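Local coordinates for protein PA1221 (Pseudomonas aeruginosa, PDB 4DG8) that joins an AMP-binding-enzyme region of the ANL clan to a phosphopantetheine attachment region in one chain and binds adenosine monophosphate, at residues A[182-187]-A[369-374]; A[332-337]-A[405-410]; A[343-348]-A[388-393]. All blocks are in the same frame, centred on the assembly; numbering follows the deposited sequence.

Interaction 1 of 3, residues A[182-187]-A[369-374]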
loop_
_atom_site.group_PDB
_atom_site.type_symbol
_atom_site.label_atom_id
_atom_site.label_comp_id
_atom_site.label_asym_id
_atom_site.label_seq_id
_atom_site.Cartn_x
_atom_site.Cartn_y
_atom_site.Cartn_z
ATOM N N ILE A 182 -5.472 9.360 3.495
ATOM C CA ILE A 182 -6.491 8.726 2.662
ATOM C C ILE A 182 -7.359 7.775 3.476
ATOM O O ILE A 182 -6.866 6.792 4.008
ATOM C CB ILE A 182 -5.851 7.978 1.470
ATOM C CG1 ILE A 182 -5.157 8.976 0.539
ATOM C CG2 ILE A 182 -6.895 7.127 0.721
ATOM C CD1 ILE A 182 -4.173 8.325 -0.471
ATOM N N ALA A 183 -8.650 8.077 3.596
ATOM C CA ALA A 183 -9.521 7.196 4.386
ATOM C C ALA A 183 -10.204 6.205 3.478
ATOM O O ALA A 183 -10.985 6.574 2.601
ATOM C CB ALA A 183 -10.541 7.981 5.218
ATOM N N CYS A 184 -9.877 4.939 3.689
ATOM C CA CYS A 184 -10.407 3.848 2.899
ATOM C C CYS A 184 -11.502 3.126 3.686
ATOM O O CYS A 184 -11.497 3.089 4.898
ATOM C CB CYS A 184 -9.303 2.886 2.472
ATOM S SG CYS A 184 -8.201 3.660 1.207
ATOM N N THR A 185 -12.428 2.542 2.953
ATOM C CA THR A 185 -13.737 2.182 3.449
ATOM C C THR A 185 -13.759 0.647 3.590
ATOM O O THR A 185 -12.938 -0.030 2.984
ATOM C CB THR A 185 -14.717 2.692 2.390
ATOM O OG1 THR A 185 -15.787 3.431 2.980
ATOM C CG2 THR A 185 -15.187 1.591 1.496
ATOM N N HIS A 186 -14.609 0.108 4.458
ATOM C CA HIS A 186 -14.867 -1.339 4.488
ATOM C C HIS A 186 -15.166 -1.931 3.082
ATOM O O HIS A 186 -14.618 -2.982 2.694
ATOM C CB HIS A 186 -16.024 -1.665 5.453
ATOM C CG HIS A 186 -15.621 -1.735 6.900
ATOM N ND1 HIS A 186 -15.638 -2.916 7.618
ATOM C CD2 HIS A 186 -15.229 -0.769 7.771
ATOM C CE1 HIS A 186 -15.249 -2.678 8.864
ATOM N NE2 HIS A 186 -14.981 -1.386 8.979
ATOM N N ALA A 187 -16.032 -1.254 2.328
ATOM C CA ALA A 187 -16.348 -1.656 0.957
ATOM C C ALA A 187 -15.138 -1.732 0.037
ATOM O O ALA A 187 -15.078 -2.608 -0.817
ATOM C CB ALA A 187 -17.399 -0.731 0.344
ATOM N N GLY A 369 -14.248 1.048 -4.733
ATOM C CA GLY A 369 -12.898 1.212 -4.209
ATOM C C GLY A 369 -12.513 2.639 -3.831
ATOM O O GLY A 369 -11.502 2.834 -3.155
ATOM N N LEU A 370 -13.308 3.636 -4.248
ATOM C CA LEU A 370 -12.955 5.038 -4.002
ATOM C C LEU A 370 -12.897 5.351 -2.507
ATOM O O LEU A 370 -13.797 5.001 -1.738
ATOM C CB LEU A 370 -13.910 6.022 -4.713
ATOM C CG LEU A 370 -14.046 5.943 -6.241
ATOM C CD1 LEU A 370 -14.992 7.013 -6.761
ATOM C CD2 LEU A 370 -12.684 6.021 -6.949
ATOM N N ALA A 371 -11.824 6.003 -2.091
ATOM C CA ALA A 371 -11.692 6.371 -0.691
ATOM C C ALA A 371 -12.753 7.420 -0.373
ATOM O O ALA A 371 -13.296 8.066 -1.277
ATOM C CB ALA A 371 -10.285 6.903 -0.394
ATOM N N GLN A 372 -13.090 7.550 0.904
ATOM C CA GLN A 372 -13.984 8.616 1.330
ATOM C C GLN A 372 -13.368 9.959 0.942
ATOM O O GLN A 372 -14.080 10.897 0.553
ATOM C CB GLN A 372 -14.217 8.535 2.839
ATOM C CG GLN A 372 -15.066 9.668 3.401
ATOM C CD GLN A 372 -14.979 9.766 4.911
ATOM O OE1 GLN A 372 -13.972 10.224 5.463
ATOM N NE2 GLN A 372 -16.040 9.335 5.593
ATOM N N GLY A 373 -12.039 10.050 1.036
ATOM C CA GLY A 373 -11.341 11.263 0.639
ATOM C C GLY A 373 -10.078 11.477 1.448
ATOM O O GLY A 373 -9.593 10.549 2.096
ATOM N N TYR A 374 -9.548 12.693 1.429
ATOM C CA TYR A 374 -8.376 12.983 2.245
ATOM C C TYR A 374 -8.896 13.477 3.563
ATOM O O TYR A 374 -9.447 14.567 3.650
ATOM C CB TYR A 374 -7.496 14.040 1.595
ATOM C CG TYR A 374 -6.981 13.595 0.258
ATOM C CD1 TYR A 374 -6.020 12.585 0.163
ATOM C CD2 TYR A 374 -7.462 14.162 -0.909
ATOM C CE1 TYR A 374 -5.557 12.153 -1.066
ATOM C CE2 TYR A 374 -6.999 13.741 -2.145
ATOM C CZ TYR A 374 -6.051 12.735 -2.215
ATOM O OH TYR A 374 -5.590 12.324 -3.442
HETATM O O HOH W 1 -12.059 2.766 0.063
#
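Ile182, Ala371 and Tyr374 form the apolar centre of this contact, with the two branches of Ile182 divided between the other two residues. CG2, set anti to the backbone N, reaches Ala371 CB at 3.6 Å; CG1 passes alongside the tyrosine ring and comes within 3.6 Å of Tyr374 CE1. The Ile182 and Tyr374 side chains leave the same face of the sheet and run side by side, consistent with their non-hydrogen-bonded antiparallel pairing. Cys184 SG adds a looser touch on Ala371 CB at 4.2 Å. The methyl of Ala371 also lies close against the backbone, 3.1 Å from Ala183 O.

Through this pairing the short, weakly bonded strand 373-374 lies at the edge of a mixed sheet, antiparallel to strand 180-185; the side chain of Ile182 lies about 6 Å from the bound AMP.

Farther out, two backbone bonds grip Ala183. Its N donates almost straight to Gly373 O (3.0 Å, 173°), while Gln372 N reaches Ala183 O at 2.9 Å along a more bent path (139°). A water extends the link beyond the pairing, toward the loop at Gly369, accepting from Thr185 N at 2.9 Å and donating to Gly369 O. The buried Tyr374 OH bonds to Glu313, and Ala371 O accepts from Arg396 NH1; at the exposed edge Gln372 OE1 is held by Arg375.

Interaction 2 of 3, residues A[332-337]-A[405-410]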
loop_
_atom_site.group_PDB
_atom_site.type_symbol
_atom_site.label_atom_id
_atom_site.label_comp_id
_atom_site.label_asym_id
_atom_site.label_seq_id
_atom_site.Cartn_x
_atom_site.Cartn_y
_atom_site.Cartn_z
ATOM N N ASP A 332 5.830 -3.753 -22.844
ATOM C CA ASP A 332 5.328 -3.550 -21.486
ATOM C C ASP A 332 4.257 -4.587 -21.194
ATOM O O ASP A 332 3.559 -5.003 -22.103
ATOM C CB ASP A 332 4.696 -2.158 -21.353
ATOM C CG ASP A 332 3.472 -1.980 -22.261
ATOM O OD1 ASP A 332 3.665 -1.775 -23.479
ATOM O OD2 ASP A 332 2.320 -2.045 -21.765
ATOM N N ILE A 333 4.115 -4.982 -19.930
ATOM C CA ILE A 333 3.017 -5.861 -19.517
ATOM C C ILE A 333 1.766 -5.015 -19.318
ATOM O O ILE A 333 1.805 -4.047 -18.554
ATOM C CB ILE A 333 3.312 -6.549 -18.169
ATOM C CG1 ILE A 333 4.663 -7.278 -18.206
ATOM C CG2 ILE A 333 2.166 -7.491 -17.777
ATOM C CD1 ILE A 333 4.762 -8.351 -19.286
ATOM N N PRO A 334 0.653 -5.370 -19.999
ATOM C CA PRO A 334 -0.604 -4.632 -19.802
ATOM C C PRO A 334 -0.940 -4.535 -18.319
ATOM O O PRO A 334 -0.516 -5.410 -17.537
ATOM C CB PRO A 334 -1.649 -5.516 -20.507
ATOM C CG PRO A 334 -0.880 -6.252 -21.568
ATOM C CD PRO A 334 0.509 -6.477 -20.965
ATOM N N ILE A 335 -1.622 -3.458 -17.924
ATOM C CA ILE A 335 -2.190 -3.376 -16.578
ATOM C C ILE A 335 -3.637 -3.862 -16.617
ATOM O O ILE A 335 -4.327 -3.904 -15.600
ATOM C CB ILE A 335 -2.085 -1.967 -15.941
ATOM C CG1 ILE A 335 -2.806 -0.908 -16.788
ATOM C CG2 ILE A 335 -0.610 -1.605 -15.708
ATOM C CD1 ILE A 335 -2.735 0.530 -16.201
ATOM N N GLY A 336 -4.068 -4.273 -17.806
ATOM C CA GLY A 336 -5.327 -4.986 -17.967
ATOM C C GLY A 336 -6.620 -4.199 -17.868
ATOM O O GLY A 336 -6.800 -3.176 -18.544
ATOM N N LYS A 337 -7.547 -4.701 -17.054
ATOM C CA LYS A 337 -8.878 -4.107 -16.957
ATOM C C LYS A 337 -9.298 -3.897 -15.505
ATOM O O LYS A 337 -8.649 -4.396 -14.586
ATOM C CB LYS A 337 -9.898 -4.982 -17.696
ATOM C CG LYS A 337 -9.627 -5.125 -19.198
ATOM C CD LYS A 337 -10.549 -6.171 -19.848
ATOM C CE LYS A 337 -10.299 -6.303 -21.351
ATOM N NZ LYS A 337 -11.077 -7.439 -21.963
ATOM N N ARG A 405 -2.867 4.063 -22.385
ATOM C CA ARG A 405 -3.519 3.901 -23.678
ATOM C C ARG A 405 -4.104 2.497 -23.716
ATOM O O ARG A 405 -3.604 1.596 -23.035
ATOM C CB ARG A 405 -2.505 4.020 -24.817
ATOM C CG ARG A 405 -1.601 2.787 -24.893
ATOM C CD ARG A 405 -0.723 2.718 -26.125
ATOM N NE ARG A 405 0.287 1.675 -25.951
ATOM C CZ ARG A 405 0.170 0.419 -26.384
ATOM N NH1 ARG A 405 -0.913 0.031 -27.053
ATOM N NH2 ARG A 405 1.147 -0.455 -26.145
ATOM N N TYR A 406 -5.160 2.308 -24.504
ATOM C CA TYR A 406 -5.690 0.971 -24.761
ATOM C C TYR A 406 -4.884 0.304 -25.861
ATOM O O TYR A 406 -4.409 0.977 -26.778
ATOM C CB TYR A 406 -7.149 1.033 -25.217
ATOM C CG TYR A 406 -8.127 1.507 -24.168
ATOM C CD1 TYR A 406 -8.424 0.724 -23.058
ATOM C CD2 TYR A 406 -8.772 2.730 -24.300
ATOM C CE1 TYR A 406 -9.332 1.152 -22.102
ATOM C CE2 TYR A 406 -9.674 3.167 -23.354
ATOM C CZ TYR A 406 -9.955 2.377 -22.252
ATOM O OH TYR A 406 -10.873 2.815 -21.311
ATOM N N ASP A 407 -4.740 -1.016 -25.781
ATOM C CA ASP A 407 -4.269 -1.787 -26.936
ATOM C C ASP A 407 -5.466 -2.294 -27.732
ATOM O O ASP A 407 -6.620 -1.992 -27.393
ATOM C CB ASP A 407 -3.350 -2.946 -26.531
ATOM C CG ASP A 407 -4.044 -3.987 -25.657
ATOM O OD1 ASP A 407 -5.300 -4.053 -25.655
ATOM O OD2 ASP A 407 -3.317 -4.743 -24.967
ATOM N N GLU A 408 -5.195 -3.070 -28.779
ATOM C CA GLU A 408 -6.254 -3.579 -29.654
ATOM C C GLU A 408 -7.234 -4.509 -28.932
ATOM O O GLU A 408 -8.317 -4.783 -29.442
ATOM C CB GLU A 408 -5.664 -4.282 -30.884
ATOM C CG GLU A 408 -4.918 -5.593 -30.576
ATOM C CD GLU A 408 -3.588 -5.391 -29.847
ATOM O OE1 GLU A 408 -2.840 -4.454 -30.212
ATOM O OE2 GLU A 408 -3.288 -6.175 -28.915
ATOM N N GLN A 409 -6.856 -4.995 -27.752
ATOM C CA GLN A 409 -7.730 -5.871 -26.967
ATOM C C GLN A 409 -8.558 -5.150 -25.905
ATOM O O GLN A 409 -9.223 -5.790 -25.089
ATOM C CB GLN A 409 -6.935 -6.997 -26.311
ATOM C CG GLN A 409 -6.379 -7.999 -27.288
ATOM C CD GLN A 409 -5.534 -9.050 -26.608
ATOM O OE1 GLN A 409 -6.022 -9.817 -25.778
ATOM N NE2 GLN A 409 -4.251 -9.082 -26.948
ATOM N N GLY A 410 -8.495 -3.825 -25.885
ATOM C CA GLY A 410 -9.200 -3.079 -24.854
ATOM C C GLY A 410 -8.562 -3.230 -23.482
ATOM O O GLY A 410 -9.216 -3.029 -22.457
HETATM O O HOH W 2 -9.194 -8.750 -23.545
#
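Asp332 and Lys337 approach segment 405-410 at two separate places, near Arg405 and near the tight turn that follows it. That turn is a type I beta turn from Asp407 to Gly410, closed by Gly410 N on Asp407 O and reinforced by an Asx turn in which Asp407 OD1 accepts from Gln409 N. On the other side, Ile335 and Gly336 form a classic beta bulge facing Leu412, which joins the loop to strand 412-416.

The ionic part is a loose one. Asp332 OD1 and Arg405 NH2 lie 3.9 Å apart in a long salt bridge, and the carboxylate and guanidinium planes stand 83° to each other, so the groups are not paired in parallel fashion. Each has another ionic partner: Arg413 NE for Asp332 OD2, and Asp358 for Arg405 NH1. Arg413 also meets Asp407 OD2, which Arg411 holds as well; with a carboxylate partner in each segment, Arg413 ties them indirectly.

Van der Waals contact is sparse. Pro334 CG approaches Asp407 OD2 only to 4.4 Å. The extended Lys337 chain does more, its CE lying 3.6 Å from Gly410 O and 3.9 Å from Gln409 O.

Solvent completes the link. A water accepts from Lys337 NZ at 2.8 Å and gives a weak bond to Gln409 O at 3.3 Å. Within the Asx turn, Gln409 N meets Asp407 OD1 from above the carboxylate plane, 51° out of it, at 2.8 Å.

Interaction 3 of 3, residues A[343-348]-A[388-393]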
loop_
_atom_site.group_PDB
_atom_site.type_symbol
_atom_site.label_atom_id
_atom_site.label_comp_id
_atom_site.label_asym_id
_atom_site.label_seq_id
_atom_site.Cartn_x
_atom_site.Cartn_y
_atom_site.Cartn_z
ATOM N N ALA A 343 -14.678 0.588 -11.917
ATOM C CA ALA A 343 -14.739 0.857 -13.349
ATOM C C ALA A 343 -13.697 1.914 -13.707
ATOM O O ALA A 343 -13.289 2.691 -12.853
ATOM C CB ALA A 343 -16.139 1.331 -13.747
ATOM N N VAL A 344 -13.241 1.935 -14.953
ATOM C CA VAL A 344 -12.339 3.001 -15.380
ATOM C C VAL A 344 -12.756 3.612 -16.711
ATOM O O VAL A 344 -13.388 2.964 -17.532
ATOM C CB VAL A 344 -10.863 2.528 -15.507
ATOM C CG1 VAL A 344 -10.326 2.062 -14.170
ATOM C CG2 VAL A 344 -10.729 1.419 -16.551
ATOM N N LEU A 345 -12.417 4.883 -16.900
ATOM C CA LEU A 345 -12.450 5.483 -18.223
ATOM C C LEU A 345 -11.076 6.066 -18.471
ATOM O O LEU A 345 -10.311 6.299 -17.538
ATOM C CB LEU A 345 -13.478 6.603 -18.309
ATOM C CG LEU A 345 -14.957 6.229 -18.247
ATOM C CD1 LEU A 345 -15.813 7.486 -18.427
ATOM C CD2 LEU A 345 -15.277 5.183 -19.312
ATOM N N LEU A 346 -10.781 6.302 -19.736
ATOM C CA LEU A 346 -9.580 6.994 -20.146
ATOM C C LEU A 346 -10.034 8.327 -20.751
ATOM O O LEU A 346 -10.777 8.333 -21.729
ATOM C CB LEU A 346 -8.872 6.139 -21.201
ATOM C CG LEU A 346 -7.384 6.371 -21.449
ATOM C CD1 LEU A 346 -6.573 6.050 -20.187
ATOM C CD2 LEU A 346 -6.933 5.532 -22.636
ATOM N N LEU A 347 -9.609 9.448 -20.164
ATOM C CA LEU A 347 -10.091 10.777 -20.576
ATOM C C LEU A 347 -9.055 11.660 -21.274
ATOM O O LEU A 347 -7.920 11.768 -20.819
ATOM C CB LEU A 347 -10.656 11.537 -19.379
ATOM C CG LEU A 347 -11.900 10.946 -18.728
ATOM C CD1 LEU A 347 -12.478 11.945 -17.739
ATOM C CD2 LEU A 347 -12.938 10.570 -19.776
ATOM N N ASP A 348 -9.454 12.316 -22.364
ATOM C CA ASP A 348 -8.523 13.175 -23.106
ATOM C C ASP A 348 -8.354 14.566 -22.495
ATOM O O ASP A 348 -8.881 14.857 -21.421
ATOM C CB ASP A 348 -8.890 13.274 -24.598
ATOM C CG ASP A 348 -10.228 13.965 -24.846
ATOM O OD1 ASP A 348 -10.629 14.848 -24.051
ATOM O OD2 ASP A 348 -10.879 13.628 -25.858
ATOM N N LEU A 388 -18.247 12.612 -12.692
ATOM C CA LEU A 388 -18.023 12.555 -14.132
ATOM C C LEU A 388 -18.983 11.543 -14.737
ATOM O O LEU A 388 -19.454 10.645 -14.043
ATOM C CB LEU A 388 -16.582 12.138 -14.433
ATOM C CG LEU A 388 -15.510 13.175 -14.113
ATOM C CD1 LEU A 388 -14.139 12.557 -14.261
ATOM C CD2 LEU A 388 -15.656 14.407 -15.009
ATOM N N PRO A 389 -19.298 11.695 -16.029
ATOM C CA PRO A 389 -20.212 10.755 -16.685
ATOM C C PRO A 389 -19.612 9.357 -16.846
ATOM O O PRO A 389 -18.495 9.201 -17.360
ATOM C CB PRO A 389 -20.430 11.384 -18.066
ATOM C CG PRO A 389 -20.056 12.831 -17.897
ATOM C CD PRO A 389 -18.930 12.813 -16.911
ATOM N N TYR A 390 -20.366 8.349 -16.425
ATOM C CA TYR A 390 -20.024 6.962 -16.698
ATOM C C TYR A 390 -21.276 6.260 -17.208
ATOM O O TYR A 390 -22.323 6.279 -16.549
ATOM C CB TYR A 390 -19.468 6.243 -15.463
ATOM C CG TYR A 390 -19.111 4.804 -15.772
ATOM C CD1 TYR A 390 -18.005 4.504 -16.558
ATOM C CD2 TYR A 390 -19.901 3.749 -15.318
ATOM C CE1 TYR A 390 -17.679 3.202 -16.871
ATOM C CE2 TYR A 390 -19.579 2.434 -15.626
ATOM C CZ TYR A 390 -18.463 2.165 -16.402
ATOM O OH TYR A 390 -18.120 0.862 -16.717
ATOM N N ARG A 391 -21.162 5.634 -18.374
ATOM C CA ARG A 391 -22.337 5.163 -19.083
ATOM C C ARG A 391 -23.262 6.360 -19.209
ATOM O O ARG A 391 -22.890 7.376 -19.794
ATOM C CB ARG A 391 -23.020 4.019 -18.332
ATOM C CG ARG A 391 -22.104 2.839 -18.051
ATOM C CD ARG A 391 -21.402 2.385 -19.319
ATOM N NE ARG A 391 -20.462 1.292 -19.081
ATOM C CZ ARG A 391 -20.760 0.001 -19.214
ATOM N NH1 ARG A 391 -21.982 -0.365 -19.585
ATOM N NH2 ARG A 391 -19.836 -0.924 -18.979
ATOM N N GLY A 392 -24.452 6.263 -18.633
ATOM C CA GLY A 392 -25.391 7.362 -18.728
ATOM C C GLY A 392 -25.411 8.283 -17.521
ATOM O O GLY A 392 -25.979 9.375 -17.584
ATOM N N ARG A 393 -24.786 7.860 -16.426
ATOM C CA ARG A 393 -25.002 8.534 -15.150
ATOM C C ARG A 393 -23.756 9.213 -14.585
ATOM O O ARG A 393 -22.644 8.693 -14.691
ATOM C CB ARG A 393 -25.580 7.548 -14.127
#
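The ring of Tyr390 is the flat group here, and Leu345 meets it at the edge: Leu345 CG lies near the ring plane, 3.9 Å from Tyr390 CD1. One face carries Arg391 CD, 4.1 Å above the plane and offset toward the rim. Ala343 approaches obliquely at the phenol end, its CB 3.6 Å from Tyr390 CZ and equally close to the hydroxyl, which accepts a weak bond from Arg391 NH2 at 3.4 Å. Phe366 of the intervening strand 361-367 also meets the ring, with the two planes inclined by about 35°.

The tyrosine gets there through its first torsion: with CG anti to the backbone N (chi1 -180°), the ring extends across to strand 343-347 although its CB does not point that way. Leu345 is the second main contributor to the contact. Its CG and CD2 lie against the CD1 side of the tyrosine ring, while its own CD1 sits 3.4 Å from Pro389 O. Farther along, Leu347 CD1 and Leu388 CD1 touch at 3.9 Å, their side chains crossing at a slant, and both leucines also pack on Val364.

The strands are not neighbours in hydrogen bonding. The axes of 343-347 and 388-390 approach to 9.0 Å at 117°, a steep angle consistent with a strongly twisted or curled sheet in which 361-367 and 393-406 come between them. Strand 385-390 turns into 393-406 through a type II' hairpin turn, Tyr390 and Arg393 exchanging both backbone bonds.

Because the segments meet mainly through carbon, with a few carbon-oxygen contacts and no hydrogen bond between them, the fit probably depends on shape and on the backbone pairing of the linking strands to set their relative position.

How the interactions relate
Interaction 1 is the core contact, nearly all buried, its centre about 13 Å from the centre of the chain, whereas interactions 2 and 3, farther out, are partly buried. Chemistry follows position: the first combines backbone strand pairing with apolar side chains, the second a long salt bridge and a water at a turn, and the third rests on apolar contact across a strongly twisted sheet. Segment 405-410 of interaction 2 and both segments of interaction 3 reach the same sheet, where strands 393-406 and 385-390 are neighbours. They touch where Tyr406 CE2 meets Leu346 CD2 at 3.7 Å. Interaction 1, in a different sheet, touches neither; its nearest atoms are about 7 Å from interaction 3.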